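Local coordinates for inositol 2-dehydrogenase (Sinorhizobium meliloti, PDB 4HKT), which oxidises myo-inositol to 2-keto-myo-inositol (scyllo-inosose) with NAD+ as the hydride acceptor, the first step of myo-inositol breakdown, at residues P157-I162 with D200-D205; G139-V144 with G247-E252; D78-F83 with K108-T113; V189-T194 with L312-A317. All blocks are in the same frame, centred on the assembly; numbering follows the deposited sequence.

Contact 1 of 4, residues P157-I162 with D200-D205; sequences PPVDYI and DKAIGD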
loop_
_atom_site.group_PDB
_atom_site.type_symbol
_atom_site.label_atom_id
_atom_site.label_comp_id
_atom_site.label_asym_id
_atom_site.label_seq_id
_atom_site.Cartn_x
_atom_site.Cartn_y
_atom_site.Cartn_z
ATOM N N PRO B 157 22.502 4.160 20.842
ATOM C CA PRO B 157 22.730 3.971 22.248
ATOM C C PRO B 157 23.743 4.999 22.769
ATOM O O PRO B 157 24.392 5.679 21.982
ATOM C CB PRO B 157 23.265 2.549 22.331
ATOM C CG PRO B 157 23.925 2.308 21.013
ATOM C CD PRO B 157 23.247 3.192 20.008
ATOM N N PRO B 158 23.823 5.141 24.105
ATOM C CA PRO B 158 24.735 6.114 24.706
ATOM C C PRO B 158 26.184 5.674 24.596
ATOM O O PRO B 158 26.481 4.483 24.416
ATOM C CB PRO B 158 24.255 6.180 26.169
ATOM C CG PRO B 158 23.563 4.867 26.432
ATOM C CD PRO B 158 22.984 4.443 25.108
ATOM N N VAL B 159 27.098 6.620 24.754
ATOM C CA VAL B 159 28.523 6.323 24.629
ATOM C C VAL B 159 29.048 5.209 25.538
ATOM O O VAL B 159 29.877 4.395 25.106
ATOM C CB VAL B 159 29.348 7.630 24.769
ATOM C CG1 VAL B 159 30.817 7.325 25.019
ATOM C CG2 VAL B 159 29.151 8.484 23.511
ATOM N N ASP B 160 28.603 5.158 26.807
ATOM C CA ASP B 160 29.102 4.114 27.732
ATOM C C ASP B 160 28.743 2.693 27.191
ATOM O O ASP B 160 29.552 1.753 27.246
ATOM C CB ASP B 160 28.579 4.321 29.171
ATOM C CG ASP B 160 27.052 4.387 29.254
ATOM O OD1 ASP B 160 26.384 4.304 28.206
ATOM O OD2 ASP B 160 26.503 4.564 30.367
ATOM N N TYR B 161 27.561 2.569 26.612
ATOM C CA TYR B 161 27.161 1.322 25.967
ATOM C C TYR B 161 28.017 1.069 24.708
ATOM O O TYR B 161 28.536 -0.020 24.503
ATOM C CB TYR B 161 25.678 1.364 25.585
ATOM C CG TYR B 161 25.274 0.075 24.928
ATOM C CD1 TYR B 161 24.711 -0.977 25.678
ATOM C CD2 TYR B 161 25.524 -0.137 23.568
ATOM C CE1 TYR B 161 24.396 -2.199 25.075
ATOM C CE2 TYR B 161 25.185 -1.327 22.955
ATOM C CZ TYR B 161 24.633 -2.361 23.702
ATOM O OH TYR B 161 24.331 -3.538 23.077
ATOM N N ILE B 162 28.142 2.084 23.860
ATOM C CA ILE B 162 28.998 1.958 22.656
ATOM C C ILE B 162 30.370 1.382 22.955
ATOM O O ILE B 162 30.794 0.406 22.316
ATOM C CB ILE B 162 29.076 3.278 21.920
ATOM C CG1 ILE B 162 27.711 3.498 21.240
ATOM C CG2 ILE B 162 30.225 3.258 20.901
ATOM C CD1 ILE B 162 27.472 4.891 20.780
ATOM N N ASP B 200 26.174 11.414 14.937
ATOM C CA ASP B 200 26.629 12.091 16.160
ATOM C C ASP B 200 28.101 11.895 16.309
ATOM O O ASP B 200 28.591 10.755 16.394
ATOM C CB ASP B 200 25.864 11.536 17.378
ATOM C CG ASP B 200 26.233 12.248 18.688
ATOM O OD1 ASP B 200 27.199 13.017 18.710
ATOM O OD2 ASP B 200 25.558 12.015 19.702
ATOM N N LYS B 201 28.825 12.999 16.404
ATOM C CA LYS B 201 30.285 12.957 16.422
ATOM C C LYS B 201 30.778 12.253 17.650
ATOM O O LYS B 201 31.848 11.675 17.646
ATOM C CB LYS B 201 30.857 14.391 16.372
ATOM C CG LYS B 201 32.386 14.504 16.536
ATOM C CD LYS B 201 32.797 15.958 16.790
ATOM C CE LYS B 201 34.015 16.090 17.705
ATOM N NZ LYS B 201 35.273 15.654 17.035
ATOM N N ALA B 202 29.993 12.267 18.716
ATOM C CA ALA B 202 30.382 11.533 19.927
ATOM C C ALA B 202 30.522 10.028 19.708
ATOM O O ALA B 202 31.264 9.372 20.411
ATOM C CB ALA B 202 29.392 11.806 21.073
ATOM N N ILE B 203 29.800 9.479 18.730
ATOM C CA ILE B 203 29.961 8.063 18.371
ATOM C C ILE B 203 31.337 7.836 17.762
ATOM O O ILE B 203 32.066 6.896 18.152
ATOM C CB ILE B 203 28.836 7.597 17.408
ATOM C CG1 ILE B 203 27.491 7.739 18.130
ATOM C CG2 ILE B 203 29.044 6.146 16.983
ATOM C CD1 ILE B 203 26.265 7.546 17.245
ATOM N N GLY B 204 31.692 8.692 16.810
ATOM C CA GLY B 204 33.036 8.674 16.233
ATOM C C GLY B 204 34.142 8.860 17.241
ATOM O O GLY B 204 35.157 8.157 17.210
ATOM N N ASP B 205 33.966 9.801 18.155
ATOM C CA ASP B 205 34.970 10.025 19.206
ATOM C C ASP B 205 35.140 8.767 20.060
ATOM O O ASP B 205 36.236 8.470 20.540
ATOM C CB ASP B 205 34.577 11.217 20.106
ATOM C CG ASP B 205 34.605 12.555 19.364
ATOM O OD1 ASP B 205 35.294 12.677 18.302
ATOM O OD2 ASP B 205 33.927 13.495 19.837
#
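Ala-202, whose methyl group touches Val-159 across this contact, is tied down on its own side by a capping bond: its backbone N donates to Asp-200 OD1 at 2.9 Å. The N-H reaches that oxygen from above the carboxylate plane, 51° out of it; Asp-200 is the N-cap of helix 201-205. Across the next turn Lys-201 NZ reaches Asp-205 OD1 at 3.2 Å on its syn side, a salt bridge between two exposed residues of the same helix.

Between the segments the contact is van der Waals packing, two short helices meeting through Val-159, Ala-202 and a pair of isoleucines. Helix 159-163, entered through the Pro-157/Pro-158 pair, and helix 201-205, just beyond the end of strand 188-196, pack together as excursions from the mixed sheet of the Gfo/Idh/MocA C-terminal domain. Val-159 CG2, anti to the carbonyl carbon, lies 3.9 Å from Ala-202 O and 4.1 Å from Ala-202 CB, touching the opposite helix by this one branch. Deeper in, Ile-162 and Ile-203 cross at about a right angle. The end of one meets the middle of the other, with Ile-162 CD1 3.9 Å from Ile-203 CG1. Both isoleucines are buried and both also rest against Asp-208, while Tyr-161 OH bonds to Asp-171 OD1.

Contact 2 of 4, residues G139-V144 with G247-E252; sequences GRIGEV and GAVAAE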
loop_
_atom_site.group_PDB
_atom_site.type_symbol
_atom_site.label_atom_id
_atom_site.label_comp_id
_atom_site.label_asym_id
_atom_site.label_seq_id
_atom_site.Cartn_x
_atom_site.Cartn_y
_atom_site.Cartn_z
ATOM N N GLY B 139 9.794 -22.622 -3.005
ATOM C CA GLY B 139 10.130 -22.461 -4.421
ATOM C C GLY B 139 9.417 -21.290 -5.103
ATOM O O GLY B 139 9.501 -21.139 -6.314
ATOM N N ARG B 140 8.773 -20.429 -4.329
ATOM C CA ARG B 140 7.966 -19.365 -4.884
ATOM C C ARG B 140 8.750 -18.259 -5.620
ATOM O O ARG B 140 8.164 -17.522 -6.418
ATOM C CB ARG B 140 7.021 -18.811 -3.802
ATOM C CG ARG B 140 5.986 -19.871 -3.423
ATOM C CD ARG B 140 4.855 -19.386 -2.542
ATOM N NE ARG B 140 3.923 -18.495 -3.239
ATOM C CZ ARG B 140 2.894 -17.885 -2.651
ATOM N NH1 ARG B 140 2.644 -18.075 -1.350
ATOM N NH2 ARG B 140 2.119 -17.060 -3.359
ATOM N N ILE B 141 10.060 -18.159 -5.375
ATOM C CA ILE B 141 10.884 -17.197 -6.078
ATOM C C ILE B 141 12.008 -17.842 -6.829
ATOM O O ILE B 141 12.876 -17.140 -7.300
ATOM C CB ILE B 141 11.482 -16.102 -5.151
ATOM C CG1 ILE B 141 12.475 -16.685 -4.142
ATOM C CG2 ILE B 141 10.363 -15.369 -4.475
ATOM C CD1 ILE B 141 13.470 -15.655 -3.601
ATOM N N GLY B 142 11.992 -19.168 -6.970
ATOM C CA GLY B 142 13.053 -19.871 -7.680
ATOM C C GLY B 142 14.357 -19.817 -6.892
ATOM O O GLY B 142 14.318 -19.808 -5.675
ATOM N N GLU B 143 15.493 -19.758 -7.586
ATOM C CA GLU B 143 16.792 -19.729 -6.913
ATOM C C GLU B 143 17.034 -18.319 -6.353
ATOM O O GLU B 143 16.794 -17.333 -7.036
ATOM C CB GLU B 143 17.941 -20.102 -7.861
ATOM C CG GLU B 143 18.329 -21.575 -7.904
ATOM C CD GLU B 143 18.870 -22.080 -6.577
ATOM O OE1 GLU B 143 19.984 -21.647 -6.133
ATOM O OE2 GLU B 143 18.143 -22.893 -5.969
ATOM N N VAL B 144 17.519 -18.233 -5.129
ATOM C CA VAL B 144 17.840 -16.925 -4.522
ATOM C C VAL B 144 18.958 -16.302 -5.342
ATOM O O VAL B 144 19.868 -17.001 -5.749
ATOM C CB VAL B 144 18.266 -17.089 -3.064
ATOM C CG1 VAL B 144 18.876 -15.806 -2.497
ATOM C CG2 VAL B 144 17.071 -17.492 -2.242
ATOM N N GLY B 247 10.920 -14.747 -9.112
ATOM C CA GLY B 247 10.226 -13.608 -8.591
ATOM C C GLY B 247 10.940 -12.988 -7.408
ATOM O O GLY B 247 12.095 -13.287 -7.189
ATOM N N ALA B 248 10.240 -12.167 -6.638
ATOM C CA ALA B 248 10.811 -11.558 -5.454
ATOM C C ALA B 248 9.831 -11.680 -4.309
ATOM O O ALA B 248 8.624 -11.789 -4.521
ATOM C CB ALA B 248 11.197 -10.080 -5.686
ATOM N N VAL B 249 10.365 -11.663 -3.096
ATOM C CA VAL B 249 9.569 -11.694 -1.886
ATOM C C VAL B 249 10.154 -10.702 -0.874
ATOM O O VAL B 249 11.388 -10.571 -0.744
ATOM C CB VAL B 249 9.465 -13.106 -1.296
ATOM C CG1 VAL B 249 10.821 -13.703 -1.003
ATOM C CG2 VAL B 249 8.577 -13.111 -0.050
ATOM N N ALA B 250 9.275 -9.995 -0.190
ATOM C CA ALA B 250 9.677 -8.958 0.765
ATOM C C ALA B 250 8.733 -8.981 1.961
ATOM O O ALA B 250 7.585 -9.417 1.827
ATOM C CB ALA B 250 9.680 -7.594 0.105
ATOM N N ALA B 251 9.243 -8.573 3.129
ATOM C CA ALA B 251 8.404 -8.300 4.272
ATOM C C ALA B 251 8.477 -6.813 4.506
ATOM O O ALA B 251 9.568 -6.245 4.628
ATOM C CB ALA B 251 8.859 -9.035 5.500
ATOM N N GLU B 252 7.298 -6.203 4.531
ATOM C CA GLU B 252 7.139 -4.781 4.814
ATOM C C GLU B 252 7.340 -4.493 6.307
ATOM O O GLU B 252 7.301 -5.400 7.158
ATOM C CB GLU B 252 5.744 -4.292 4.350
ATOM C CG GLU B 252 4.615 -4.776 5.264
ATOM C CD GLU B 252 3.215 -4.686 4.648
ATOM O OE1 GLU B 252 3.030 -5.071 3.469
ATOM O OE2 GLU B 252 2.277 -4.296 5.392
#
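Ile-141 is the residue by which the loop 139-144 meets strand 248-251, through apolar packing and close backbone contact. Its CG2 lies 3.9 Å from Val-249 CG1, and the two side chains cross at about a right angle. Ile-141 has CG1 between the backbone N and the carbonyl carbon (chi1 66°), which leaves CG2 anti to the carbonyl carbon and directed at the strand; CD1 approaches the same Val-249 CG1 at 4.2 Å. Val-242 of strand 237-244 and Ile-136 of helix 127-137 also touch Ile-141, and its side chain is buried.

A second group of contacts is made with backbone. Ile-141 CB sits 3.5 Å from Gly-247 O, and its CG2 is 3.7 Å from Ala-248 C. The two backbones come close here, the alpha carbons of Ile-141 and Gly-247 being 4.4 Å apart, and Gly-247 brings no side chain to the crossing.

Hydrogen bonds hold the loop from its own side and from its neighbours. A type I turn from Gly-139 to Gly-142 is closed by Gly-142 N to Gly-139 O at 3.2 Å, starting at the very glycine whose Schellman motif closes helix 127-137. Backbone bonds join Ile-141 to Lys-246 and Glu-143 to Ser-245, and Glu-143 OE1 forms a salt bridge with Lys-222.

Strand 248-251 is the outermost strand of the sheet within its chain, yet it pairs antiparallel with a strand of the second subunit: the arrangement is that of an intersubunit beta sheet, continued through an edge strand.

Contact 3 of 4, residues D78-F83 with K108-T113; sequences DLIERF and KVVSDT. With EDO (1,2-ethanediol), chain U.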
loop_
_atom_site.group_PDB
_atom_site.type_symbol
_atom_site.label_atom_id
_atom_site.label_comp_id
_atom_site.label_asym_id
_atom_site.label_seq_id
_atom_site.Cartn_x
_atom_site.Cartn_y
_atom_site.Cartn_z
ATOM N N ASP B 78 31.034 -17.127 29.849
ATOM C CA ASP B 78 31.286 -17.798 31.120
ATOM C C ASP B 78 29.984 -18.401 31.650
ATOM O O ASP B 78 29.966 -19.508 32.157
ATOM C CB ASP B 78 31.835 -16.787 32.136
ATOM C CG ASP B 78 33.292 -16.445 31.905
ATOM O OD1 ASP B 78 33.959 -17.117 31.102
ATOM O OD2 ASP B 78 33.786 -15.481 32.529
ATOM N N LEU B 79 28.901 -17.664 31.532
ATOM C CA LEU B 79 27.621 -18.160 32.015
ATOM C C LEU B 79 27.129 -19.342 31.200
ATOM O O LEU B 79 26.623 -20.325 31.772
ATOM C CB LEU B 79 26.590 -17.056 32.066
ATOM C CG LEU B 79 26.763 -16.115 33.247
ATOM C CD1 LEU B 79 25.824 -14.944 33.080
ATOM C CD2 LEU B 79 26.520 -16.813 34.591
ATOM N N ILE B 80 27.331 -19.305 29.879
ATOM C CA ILE B 80 26.999 -20.453 29.034
ATOM C C ILE B 80 27.798 -21.674 29.493
ATOM O O ILE B 80 27.240 -22.753 29.684
ATOM C CB ILE B 80 27.261 -20.182 27.524
ATOM C CG1 ILE B 80 26.320 -19.105 27.002
ATOM C CG2 ILE B 80 27.095 -21.466 26.738
ATOM C CD1 ILE B 80 26.778 -18.456 25.694
ATOM N N GLU B 81 29.102 -21.533 29.682
ATOM C CA GLU B 81 29.920 -22.682 30.104
ATOM C C GLU B 81 29.473 -23.249 31.473
ATOM O O GLU B 81 29.385 -24.471 31.652
ATOM C CB GLU B 81 31.405 -22.296 30.158
ATOM C CG GLU B 81 32.022 -22.080 28.800
ATOM C CD GLU B 81 33.455 -21.570 28.841
ATOM O OE1 GLU B 81 33.865 -20.997 29.879
ATOM O OE2 GLU B 81 34.155 -21.696 27.806
ATOM N N ARG B 82 29.189 -22.368 32.420
ATOM C CA ARG B 82 28.739 -22.775 33.745
ATOM C C ARG B 82 27.388 -23.537 33.686
ATOM O O ARG B 82 27.219 -24.604 34.313
ATOM C CB ARG B 82 28.577 -21.564 34.642
ATOM C CG ARG B 82 29.857 -20.975 35.215
ATOM C CD ARG B 82 29.573 -19.624 35.851
ATOM N NE ARG B 82 28.834 -19.803 37.082
ATOM C CZ ARG B 82 28.456 -18.841 37.916
ATOM N NH1 ARG B 82 28.720 -17.571 37.672
ATOM N NH2 ARG B 82 27.782 -19.174 39.019
ATOM N N PHE B 83 26.435 -23.016 32.923
ATOM C CA PHE B 83 25.131 -23.657 32.911
ATOM C C PHE B 83 25.141 -24.925 32.079
ATOM O O PHE B 83 24.396 -25.885 32.389
ATOM C CB PHE B 83 24.015 -22.652 32.584
ATOM C CG PHE B 83 23.661 -21.786 33.743
ATOM C CD1 PHE B 83 22.649 -22.166 34.615
ATOM C CD2 PHE B 83 24.373 -20.642 34.029
ATOM C CE1 PHE B 83 22.338 -21.391 35.723
ATOM C CE2 PHE B 83 24.049 -19.851 35.113
ATOM C CZ PHE B 83 23.029 -20.234 35.971
ATOM N N LYS B 108 33.022 -25.397 22.380
ATOM C CA LYS B 108 33.657 -26.674 22.680
ATOM C C LYS B 108 33.107 -27.203 24.035
ATOM O O LYS B 108 32.753 -28.360 24.134
ATOM C CB LYS B 108 35.184 -26.535 22.671
ATOM C CG LYS B 108 35.942 -27.867 22.594
ATOM C CD LYS B 108 37.418 -27.718 22.963
ATOM C CE LYS B 108 38.189 -29.045 22.880
ATOM N NZ LYS B 108 37.413 -30.212 23.411
ATOM N N VAL B 109 32.950 -26.352 25.041
ATOM C CA VAL B 109 32.387 -26.797 26.297
ATOM C C VAL B 109 30.939 -27.248 26.074
ATOM O O VAL B 109 30.516 -28.291 26.612
ATOM C CB VAL B 109 32.450 -25.709 27.380
ATOM C CG1 VAL B 109 31.707 -26.158 28.630
ATOM C CG2 VAL B 109 33.904 -25.318 27.681
ATOM N N VAL B 110 30.183 -26.484 25.295
ATOM C CA VAL B 110 28.787 -26.828 24.999
ATOM C C VAL B 110 28.691 -28.182 24.276
ATOM O O VAL B 110 27.817 -28.992 24.602
ATOM C CB VAL B 110 28.113 -25.710 24.158
ATOM C CG1 VAL B 110 26.840 -26.213 23.463
ATOM C CG2 VAL B 110 27.820 -24.487 25.041
ATOM N N SER B 111 29.577 -28.414 23.312
ATOM C CA SER B 111 29.634 -29.693 22.616
ATOM C C SER B 111 30.066 -30.860 23.545
ATOM O O SER B 111 29.445 -31.924 23.539
ATOM C CB SER B 111 30.573 -29.596 21.419
ATOM O OG SER B 111 30.632 -30.842 20.773
ATOM N N ASP B 112 31.105 -30.647 24.365
ATOM C CA ASP B 112 31.573 -31.692 25.287
ATOM C C ASP B 112 30.521 -32.118 26.323
ATOM O O ASP B 112 30.482 -33.287 26.699
ATOM C CB ASP B 112 32.874 -31.278 25.989
ATOM C CG ASP B 112 34.076 -31.299 25.061
ATOM O OD1 ASP B 112 34.001 -31.836 23.946
ATOM O OD2 ASP B 112 35.117 -30.743 25.442
ATOM N N THR B 113 29.678 -31.196 26.781
ATOM C CA THR B 113 28.667 -31.495 27.792
ATOM C C THR B 113 27.310 -31.849 27.199
ATOM O O THR B 113 26.332 -32.049 27.939
ATOM C CB THR B 113 28.475 -30.325 28.776
ATOM O OG1 THR B 113 27.989 -29.159 28.083
ATOM C CG2 THR B 113 29.790 -29.996 29.456
HETATM C C1 EDO U . 33.208 -20.013 34.275
HETATM O O1 EDO U . 33.136 -20.941 35.369
HETATM C C2 EDO U . 33.087 -20.726 32.940
HETATM O O2 EDO U . 34.208 -21.569 32.623
#
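Glu-81 and Val-109 meet where two neighbouring helices of the NAD-binding Rossmann fold, 76-85 and 100-112, lie against the same side of the parallel sheet. Starting at CB, the glutamate first passes a bound 1,2-ethanediol, probably from the crystallisation liquor, whose C2 is 3.6 Å away. CG, anti to the carbonyl carbon (chi1 -71°), lies 3.9 Å from both CB and CG2 of Val-109, the two side chains crossing at about a right angle. At the carboxylate the roles divide. OE2 lies against Val-109 CG2 at 3.6 Å, whereas OE1 accepts from the diol O2 at 2.8 Å and also forms a salt bridge with Arg-102, an arginine that Asp-78 OD1 grips as well. Replacing Glu-81 by alanine removes the carboxylate, and Arg-102 is likely to be left with Asp-78 alone of these two acids, while Val-109 CG2 would probably lose its cover.

On the sheet side of the pair, Ile-80 CG2 presses on Val-110 CG2 at 3.5 Å, with Ile-69 and Ile-96 around Ile-80. At the C-terminal end of the second helix, Val-109 O accepts twice, with Thr-113 OG1 (3.1 Å) and Thr-113 N (3.0 Å) arriving from opposite faces of its carbonyl plane.

Contact 4 of 4, residues V189-T194 with L312-A317; sequences VSVTAT and LALADA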
loop_
_atom_site.group_PDB
_atom_site.type_symbol
_atom_site.label_atom_id
_atom_site.label_comp_id
_atom_site.label_asym_id
_atom_site.label_seq_id
_atom_site.Cartn_x
_atom_site.Cartn_y
_atom_site.Cartn_z
ATOM N N VAL B 189 31.094 -15.944 1.700
ATOM C CA VAL B 189 32.518 -16.221 1.664
ATOM C C VAL B 189 33.386 -14.959 1.614
ATOM O O VAL B 189 34.620 -15.053 1.788
ATOM C CB VAL B 189 32.910 -17.155 0.499
ATOM C CG1 VAL B 189 32.174 -18.486 0.641
ATOM C CG2 VAL B 189 32.692 -16.523 -0.893
ATOM N N SER B 190 32.734 -13.806 1.400
ATOM C CA SER B 190 33.363 -12.526 1.286
ATOM C C SER B 190 32.476 -11.405 1.840
ATOM O O SER B 190 31.248 -11.426 1.727
ATOM C CB SER B 190 33.757 -12.216 -0.162
ATOM O OG SER B 190 32.615 -11.918 -0.951
ATOM N N VAL B 191 33.139 -10.428 2.439
ATOM C CA VAL B 191 32.484 -9.251 3.008
ATOM C C VAL B 191 33.176 -7.980 2.540
ATOM O O VAL B 191 34.385 -7.889 2.601
ATOM C CB VAL B 191 32.545 -9.297 4.522
ATOM C CG1 VAL B 191 31.858 -8.072 5.116
ATOM C CG2 VAL B 191 31.866 -10.552 5.008
ATOM N N THR B 192 32.412 -7.022 2.055
ATOM C CA THR B 192 32.975 -5.717 1.809
ATOM C C THR B 192 32.033 -4.674 2.398
ATOM O O THR B 192 30.788 -4.817 2.350
ATOM C CB THR B 192 33.327 -5.519 0.307
ATOM O OG1 THR B 192 34.229 -4.398 0.169
ATOM C CG2 THR B 192 32.100 -5.324 -0.499
ATOM N N ALA B 193 32.619 -3.660 3.017
ATOM C CA ALA B 193 31.836 -2.740 3.838
ATOM C C ALA B 193 32.365 -1.329 3.812
ATOM O O ALA B 193 33.547 -1.093 3.552
ATOM C CB ALA B 193 31.839 -3.202 5.274
ATOM N N THR B 194 31.458 -0.396 4.042
ATOM C CA THR B 194 31.834 0.999 4.212
ATOM C C THR B 194 31.174 1.496 5.480
ATOM O O THR B 194 30.168 0.948 5.922
ATOM C CB THR B 194 31.366 1.861 3.044
ATOM O OG1 THR B 194 29.961 1.703 2.886
ATOM C CG2 THR B 194 32.093 1.463 1.737
ATOM N N LEU B 312 29.244 -13.304 13.993
ATOM C CA LEU B 312 30.365 -12.551 14.534
ATOM C C LEU B 312 31.543 -12.556 13.576
ATOM O O LEU B 312 32.142 -11.524 13.396
ATOM C CB LEU B 312 30.783 -13.131 15.880
ATOM C CG LEU B 312 31.946 -12.433 16.558
ATOM C CD1 LEU B 312 31.558 -11.025 16.945
ATOM C CD2 LEU B 312 32.400 -13.227 17.775
ATOM N N ALA B 313 31.799 -13.682 12.915
ATOM C CA ALA B 313 32.896 -13.765 11.953
ATOM C C ALA B 313 32.613 -12.822 10.778
ATOM O O ALA B 313 33.515 -12.169 10.284
ATOM C CB ALA B 313 33.131 -15.198 11.491
ATOM N N LEU B 314 31.340 -12.705 10.382
ATOM C CA LEU B 314 30.985 -11.728 9.354
ATOM C C LEU B 314 31.208 -10.316 9.865
ATOM O O LEU B 314 31.730 -9.485 9.124
ATOM C CB LEU B 314 29.554 -11.893 8.863
ATOM C CG LEU B 314 29.311 -13.258 8.195
ATOM C CD1 LEU B 314 27.846 -13.577 8.059
ATOM C CD2 LEU B 314 29.954 -13.377 6.843
ATOM N N ALA B 315 30.805 -10.032 11.118
ATOM C CA ALA B 315 31.054 -8.704 11.666
ATOM C C ALA B 315 32.558 -8.395 11.701
ATOM O O ALA B 315 32.968 -7.281 11.328
ATOM C CB ALA B 315 30.408 -8.525 13.056
ATOM N N ASP B 316 33.362 -9.346 12.154
ATOM C CA ASP B 316 34.826 -9.125 12.261
ATOM C C ASP B 316 35.427 -8.805 10.860
ATOM O O ASP B 316 36.288 -7.903 10.722
ATOM C CB ASP B 316 35.534 -10.353 12.842
ATOM C CG ASP B 316 35.294 -10.555 14.340
ATOM O OD1 ASP B 316 34.945 -9.606 15.075
ATOM O OD2 ASP B 316 35.458 -11.705 14.789
ATOM N N ALA B 317 34.970 -9.565 9.851
ATOM C CA ALA B 317 35.347 -9.318 8.482
ATOM C C ALA B 317 34.892 -7.942 8.023
ATOM O O ALA B 317 35.660 -7.265 7.353
ATOM C CB ALA B 317 34.834 -10.417 7.541
#
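With CG1 anti to the backbone N (chi1 -180°), Val-191 turns its other methyl, CG2, into position anti to the carbonyl carbon, and it is this branch that touches helix 305-324. From the helix Leu-314 replies with CG anti to its own carbonyl carbon (chi1 -62°). Leu-314 does not start out aimed at the strand, but its chain swings the end closer and delivers CD2 to Val-191.

The result shows how one beta-branched residue can bridge two positions of one helical turn. Val-191 CG2 lies 3.9 Å from Leu-314 CD2 and the same 3.9 Å from Ala-317 CB, so that the methyl is held between residues three apart on the helix. Val-191 and Leu-314 cross at about a right angle. The small Ala-317 probably lets the strand come near: its CB also stands 4.0 Å from Val-191 CB, and the alpha carbons of these two residues are 6.2 Å apart. All three residues are buried and meet entirely through carbon.

Around them Leu-314 also packs on Phe-177 and Arg-181 of helix 168-184, and Ile-330 touches both Leu-314 and Ala-317. Asp-316 OD1 forms a salt bridge with Arg-170. Earlier in the strand, Val-189 and Ser-190 share Gln-217 of strand 211-218 as partner, forming a classic beta bulge.

Thr-192 points away from the helix and packs on Thr-192 of the third subunit. The arrangement is thus a two-layer alpha/beta one, the sheet of the C-terminal domain backed by helices on one face and used for subunit association on the other.

Contacts 2 and 4 are buried and belong to one mixed sheet, contact 2 at its edge and contact 4 on the face packed by helix 305-324; both lie beside the third subunit. Contacts 1 and 3 are only partly buried, join helix to helix, and touch no other protein chain of the assembly. Contact 3 stands apart in the Rossmann domain, its centre about 33 Å from that of contact 1. Strand 188-196 leads on to helix 201-205, and contacts 4 and 1 interlock along the chain, their segments alternating, centres about 22 Å apart. Carbon packing dominates throughout and salt bridges lie near all four, but only the sheet contacts are also framed by strand pairing.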